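Local coordinates for transmembrane oligosaccharyl transferase (Archaeoglobus fulgidus, PDB 3WAJ), which is an archaeal membrane protein of the STT3/AglB oligosaccharyl transferase family, joining a helical transmembrane region to a C-terminal globular region, at residues 676-679 with 680-684; 738-741 with 742-745. All blocks are in the same frame, centred on the assembly; numbering follows the deposited sequence.

Interaction 1 (676-679 with 680-684); sequences STME and AKLHL
Thr677 caps the start of helix 678-684 by turning its hydroxyl back onto the first turn, where OG1 accepts a hydrogen bond from Ala680 N at 3.2 Å. The torsion makes this possible: with chi1 at 68°, OG1 sits between the backbone N and the carbonyl carbon, leaving the methyl CG2 beside the N. The same hydroxyl is also bonded to Tyr674 O, which ties the cap to the approaching chain. This is the classic N-cap, for which threonine suits well because its short side chain can replace the missing acceptor of the first turn. Behind it, Lys681 N donates to Thr677 O at 3.0 Å.

Lys681 runs back past the cap with its chain fully extended beyond CG, bringing CE within 3.3 Å of Ser676 O. A water bridges the remaining gap, accepting from Lys681 NZ at 2.9 Å and donating to Ser676 O. On another flank, Met678 is bent at chi2 and chi3, and this folding carries its methyl CE over to Leu682 CD1, 3.6 Å away; Phe587 touches both side chains. Glu679 and His683 lie side by side, pointing the same way, their carboxylate and ring planes 35° apart. Glu679 OE1 rests against His683 CB at 3.3 Å, while Ser610 OG is hydrogen-bonded to His683 ND1 and weakly to that carboxylate oxygen.

Interaction 2 (738-741 with 742-745); sequences PTMG and TQEV
From Thr739 O onward the backbone winds directly into regular alpha-helix: Gln743 N, Glu744 N and Val745 N bond in turn to the carbonyl oxygens of Thr739, Met740 and Gly741, the first of these at 2.9 Å. Gln743 adds a side-chain bond in the same direction. Its CG stands opposite the carbonyl carbon (chi1 -62°), and the extended chain beyond it carries the amide back over the first turn to Pro738. There NE2 donates to Pro738 O at 2.8 Å, nearly straight at 167°, with the acceptor close to the plane of the amide. Proline has no backbone N-H to give, but its carbonyl remains available, and a glutamine is long enough to meet it.

Thr742 divides its two branches. The methyl CG2 packs on Pro738 CB at 3.6 Å, an apolar contact between the methyl and the CB corner of the ring, while OG1 comes 3.3 Å from Thr739 OG1, the two side chains crossing at a slant. Thr742 OG1 is hydrogen-bonded to Glu727 OE2 and to Trp705 NE1; Thr739 OG1 has a weak hydrogen bond to Glu704 OE2. The carbonyl oxygen of Gly741 lies 3.4 Å from Val745 CG2. Thr739 thus holds the N-cap position of helix 740-755, at whose N-terminus carboxylates from elsewhere in the chain take N-H groups: Thr739 N donates to Glu727 OE1 and Gly741 N to Glu704 OE2.

Interactions 1 and 2 are two helix starts of one chain, met in series along the sequence and lying on the same side of the chain's centre, with their own centres about 16 Å apart. They touch where the ring of His683 packs against the carboxylate of Glu744, His683 CD2 lying 3.8 Å from Glu744 OE2. Helix 612-615 touches both: its Glu615 meets His683 and Leu684, whereas Ile612 meets Met740 and Glu744. Glu615 also brings its carboxylate close to that of Glu744, while Glu744 has Lys748 and Ser768 as favourable partners. The zinc ion is held elsewhere, by Asp47, Asp161 and His163.

Interaction 1 (676-679 with 680-684)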
ATOM      1  N   SER A 676     -13.282 -13.960 -22.063  1.00 34.01           N
ATOM      2  CA  SER A 676     -12.486 -15.185 -22.111  1.00 39.67           C
ATOM      3  C   SER A 676     -11.421 -15.266 -21.016  1.00 37.72           C
ATOM      4  O   SER A 676     -10.804 -16.304 -20.819  1.00 42.21           O
ATOM      5  CB  SER A 676     -11.810 -15.321 -23.467  1.00 36.91           C
ATOM      6  OG  SER A 676     -12.773 -15.665 -24.422  1.00 51.62           O
ATOM      7  N   THR A 677     -11.194 -14.170 -20.314  1.00 28.67           N
ATOM      8  CA  THR A 677     -10.165 -14.174 -19.285  1.00 37.62           C
ATOM      9  C   THR A 677     -10.628 -14.986 -18.090  1.00 41.19           C
ATOM     10  O   THR A 677     -11.846 -15.145 -17.875  1.00 45.49           O
ATOM     11  CB  THR A 677      -9.814 -12.753 -18.840  1.00 35.45           C
ATOM     12  OG1 THR A 677     -10.932 -12.193 -18.136  1.00 35.89           O
ATOM     13  CG2 THR A 677      -9.463 -11.908 -20.061  1.00 36.26           C
ATOM     14  N   MET A 678      -9.662 -15.488 -17.322  1.00 32.38           N
ATOM     15  CA  MET A 678      -9.959 -16.189 -16.078  1.00 34.38           C
ATOM     16  C   MET A 678     -10.727 -15.304 -15.107  1.00 36.55           C
ATOM     17  O   MET A 678     -11.616 -15.779 -14.398  1.00 37.40           O
ATOM     18  CB  MET A 678      -8.677 -16.683 -15.409  1.00 32.56           C
ATOM     19  CG  MET A 678      -8.114 -17.922 -16.026  1.00 39.24           C
ATOM     20  SD  MET A 678      -9.176 -19.366 -15.777  1.00 42.28           S
ATOM     21  CE  MET A 678      -9.135 -19.450 -13.984  1.00 35.60           C
ATOM     22  N   GLU A 679     -10.380 -14.022 -15.059  1.00 27.53           N
ATOM     23  CA  GLU A 679     -11.068 -13.141 -14.129  1.00 33.56           C
ATOM     24  C   GLU A 679     -12.553 -13.063 -14.473  1.00 36.16           C
ATOM     25  O   GLU A 679     -13.393 -13.060 -13.575  1.00 35.31           O
ATOM     26  CB  GLU A 679     -10.439 -11.746 -14.048  1.00 33.72           C
ATOM     27  CG  GLU A 679     -11.241 -10.769 -13.174  1.00 36.61           C
ATOM     28  CD  GLU A 679     -11.410 -11.275 -11.742  1.00 38.73           C
ATOM     29  OE1 GLU A 679     -12.404 -10.914 -11.069  1.00 36.42           O
ATOM     30  OE2 GLU A 679     -10.530 -12.027 -11.279  1.00 41.23           O
ATOM     31  N   ALA A 680     -12.890 -13.060 -15.761  1.00 34.40           N
ATOM     32  CA  ALA A 680     -14.318 -13.001 -16.129  1.00 36.66           C
ATOM     33  C   ALA A 680     -15.012 -14.336 -15.923  1.00 37.29           C
ATOM     34  O   ALA A 680     -16.167 -14.382 -15.506  1.00 41.18           O
ATOM     35  CB  ALA A 680     -14.523 -12.501 -17.556  1.00 27.81           C
ATOM     36  N   LYS A 681     -14.313 -15.420 -16.247  1.00 35.91           N
ATOM     37  CA  LYS A 681     -14.873 -16.762 -16.087  1.00 37.38           C
ATOM     38  C   LYS A 681     -15.128 -17.064 -14.618  1.00 41.27           C
ATOM     39  O   LYS A 681     -16.098 -17.714 -14.266  1.00 39.68           O
ATOM     40  CB  LYS A 681     -13.920 -17.807 -16.674  1.00 35.47           C
ATOM     41  CG  LYS A 681     -13.885 -17.827 -18.186  1.00 40.29           C
ATOM     42  CD  LYS A 681     -12.812 -18.759 -18.704  1.00 45.53           C
ATOM     43  CE  LYS A 681     -12.824 -18.859 -20.229  1.00 40.30           C
ATOM     44  NZ  LYS A 681     -11.797 -19.816 -20.681  1.00 45.12           N
ATOM     45  N   LEU A 682     -14.237 -16.576 -13.765  1.00 41.83           N
ATOM     46  CA  LEU A 682     -14.345 -16.790 -12.333  1.00 37.62           C
ATOM     47  C   LEU A 682     -15.397 -15.871 -11.701  1.00 39.60           C
ATOM     48  O   LEU A 682     -16.379 -16.326 -11.115  1.00 37.14           O
ATOM     49  CB  LEU A 682     -12.975 -16.588 -11.663  1.00 31.18           C
ATOM     50  CG  LEU A 682     -12.000 -17.755 -11.864  1.00 37.87           C
ATOM     51  CD1 LEU A 682     -10.566 -17.389 -11.431  1.00 37.38           C
ATOM     52  CD2 LEU A 682     -12.494 -18.982 -11.095  1.00 31.58           C
ATOM     53  N   HIS A 683     -15.205 -14.566 -11.828  1.00 36.98           N
ATOM     54  CA  HIS A 683     -16.068 -13.673 -11.092  1.00 35.17           C
ATOM     55  C   HIS A 683     -17.381 -13.413 -11.801  1.00 37.91           C
ATOM     56  O   HIS A 683     -18.417 -13.299 -11.142  1.00 43.08           O
ATOM     57  CB  HIS A 683     -15.376 -12.361 -10.726  1.00 38.05           C
ATOM     58  CG  HIS A 683     -15.903 -11.760  -9.465  1.00 38.24           C
ATOM     59  ND1 HIS A 683     -15.184 -11.756  -8.287  1.00 34.95           N
ATOM     60  CD2 HIS A 683     -17.088 -11.171  -9.191  1.00 34.81           C
ATOM     61  CE1 HIS A 683     -15.911 -11.178  -7.343  1.00 37.01           C
ATOM     62  NE2 HIS A 683     -17.070 -10.816  -7.865  1.00 32.99           N
ATOM     63  N   LEU A 684     -17.357 -13.321 -13.131  1.00 33.73           N
ATOM     64  CA  LEU A 684     -18.576 -12.955 -13.858  1.00 33.63           C
ATOM     65  C   LEU A 684     -19.428 -14.185 -14.141  1.00 38.04           C
ATOM     66  O   LEU A 684     -20.624 -14.178 -13.890  1.00 37.06           O
ATOM     67  CB  LEU A 684     -18.267 -12.180 -15.143  1.00 36.25           C
ATOM     68  CG  LEU A 684     -19.461 -11.460 -15.788  1.00 37.69           C
ATOM     69  CD1 LEU A 684     -19.123 -10.022 -16.103  1.00 32.05           C
ATOM     70  CD2 LEU A 684     -19.961 -12.176 -17.045  1.00 35.05           C
TER
HETATM   71  O   HOH W   1      -9.610 -18.278 -19.563  1.00 40.38           O

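Interaction 2 (738-741 with 742-745)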
ATOM      1  N   PRO A 738     -21.205   4.056 -12.629  1.00 38.16           N
ATOM      2  CA  PRO A 738     -22.084   3.325 -11.697  1.00 36.50           C
ATOM      3  C   PRO A 738     -21.304   2.650 -10.572  1.00 38.13           C
ATOM      4  O   PRO A 738     -20.083   2.445 -10.718  1.00 34.54           O
ATOM      5  CB  PRO A 738     -22.719   2.240 -12.582  1.00 32.09           C
ATOM      6  CG  PRO A 738     -22.480   2.703 -14.033  1.00 28.90           C
ATOM      7  CD  PRO A 738     -21.178   3.447 -13.978  1.00 31.45           C
ATOM      8  N   THR A 739     -21.996   2.315  -9.474  1.00 31.10           N
ATOM      9  CA  THR A 739     -21.418   1.490  -8.412  1.00 29.45           C
ATOM     10  C   THR A 739     -20.982   0.159  -9.005  1.00 33.32           C
ATOM     11  O   THR A 739     -21.563  -0.308  -9.992  1.00 36.07           O
ATOM     12  CB  THR A 739     -22.415   1.224  -7.268  1.00 35.57           C
ATOM     13  OG1 THR A 739     -23.543   0.516  -7.788  1.00 38.17           O
ATOM     14  CG2 THR A 739     -22.874   2.534  -6.605  1.00 31.83           C
ATOM     15  N   MET A 740     -19.987  -0.465  -8.390  1.00 40.86           N
ATOM     16  CA  MET A 740     -19.372  -1.655  -8.980  1.00 43.70           C
ATOM     17  C   MET A 740     -20.334  -2.825  -9.199  1.00 38.31           C
ATOM     18  O   MET A 740     -20.244  -3.526 -10.209  1.00 42.46           O
ATOM     19  CB  MET A 740     -18.144  -2.075  -8.174  1.00 40.71           C
ATOM     20  CG  MET A 740     -16.953  -1.168  -8.445  1.00 47.16           C
ATOM     21  SD  MET A 740     -15.513  -1.501  -7.415  1.00 51.70           S
ATOM     22  CE  MET A 740     -16.264  -1.244  -5.788  1.00 28.78           C
ATOM     23  N   GLY A 741     -21.256  -3.027  -8.264  1.00 24.39           N
ATOM     24  CA  GLY A 741     -22.309  -4.018  -8.435  1.00 26.03           C
ATOM     25  C   GLY A 741     -23.140  -3.778  -9.687  1.00 28.96           C
ATOM     26  O   GLY A 741     -23.475  -4.711 -10.440  1.00 26.20           O
ATOM     27  N   THR A 742     -23.467  -2.518  -9.928  1.00 32.97           N
ATOM     28  CA  THR A 742     -24.172  -2.156 -11.149  1.00 37.39           C
ATOM     29  C   THR A 742     -23.272  -2.379 -12.373  1.00 31.93           C
ATOM     30  O   THR A 742     -23.727  -2.847 -13.433  1.00 34.29           O
ATOM     31  CB  THR A 742     -24.671  -0.719 -11.081  1.00 35.25           C
ATOM     32  OG1 THR A 742     -25.635  -0.621 -10.027  1.00 38.28           O
ATOM     33  CG2 THR A 742     -25.299  -0.299 -12.396  1.00 31.81           C
ATOM     34  N   GLN A 743     -21.991  -2.077 -12.232  1.00 33.97           N
ATOM     35  CA  GLN A 743     -21.073  -2.301 -13.350  1.00 33.06           C
ATOM     36  C   GLN A 743     -21.064  -3.754 -13.760  1.00 30.89           C
ATOM     37  O   GLN A 743     -21.050  -4.067 -14.949  1.00 31.09           O
ATOM     38  CB  GLN A 743     -19.667  -1.841 -12.997  1.00 28.60           C
ATOM     39  CG  GLN A 743     -19.571  -0.372 -12.695  1.00 29.33           C
ATOM     40  CD  GLN A 743     -18.141   0.059 -12.554  1.00 28.77           C
ATOM     41  OE1 GLN A 743     -17.240  -0.653 -12.987  1.00 34.25           O
ATOM     42  NE2 GLN A 743     -17.913   1.218 -11.938  1.00 25.57           N
ATOM     43  N   GLU A 744     -21.064  -4.643 -12.772  1.00 30.58           N
ATOM     44  CA  GLU A 744     -21.066  -6.081 -13.052  1.00 34.92           C
ATOM     45  C   GLU A 744     -22.374  -6.484 -13.767  1.00 39.62           C
ATOM     46  O   GLU A 744     -22.355  -7.249 -14.743  1.00 35.06           O
ATOM     47  CB  GLU A 744     -20.897  -6.871 -11.750  1.00 30.27           C
ATOM     48  CG  GLU A 744     -21.332  -8.328 -11.850  1.00 35.30           C
ATOM     49  CD  GLU A 744     -21.160  -9.084 -10.531  1.00 46.03           C
ATOM     50  OE1 GLU A 744     -22.064  -9.870 -10.156  1.00 45.62           O
ATOM     51  OE2 GLU A 744     -20.110  -8.896  -9.872  1.00 46.95           O
ATOM     52  N   VAL A 745     -23.500  -5.956 -13.278  1.00 30.04           N
ATOM     53  CA  VAL A 745     -24.792  -6.185 -13.924  1.00 37.19           C
ATOM     54  C   VAL A 745     -24.721  -5.740 -15.379  1.00 32.01           C
ATOM     55  O   VAL A 745     -25.119  -6.473 -16.274  1.00 28.59           O
ATOM     56  CB  VAL A 745     -25.967  -5.477 -13.187  1.00 26.65           C
ATOM     57  CG1 VAL A 745     -27.210  -5.509 -14.030  1.00 25.14           C
ATOM     58  CG2 VAL A 745     -26.247  -6.163 -11.843  1.00 27.88           C
TER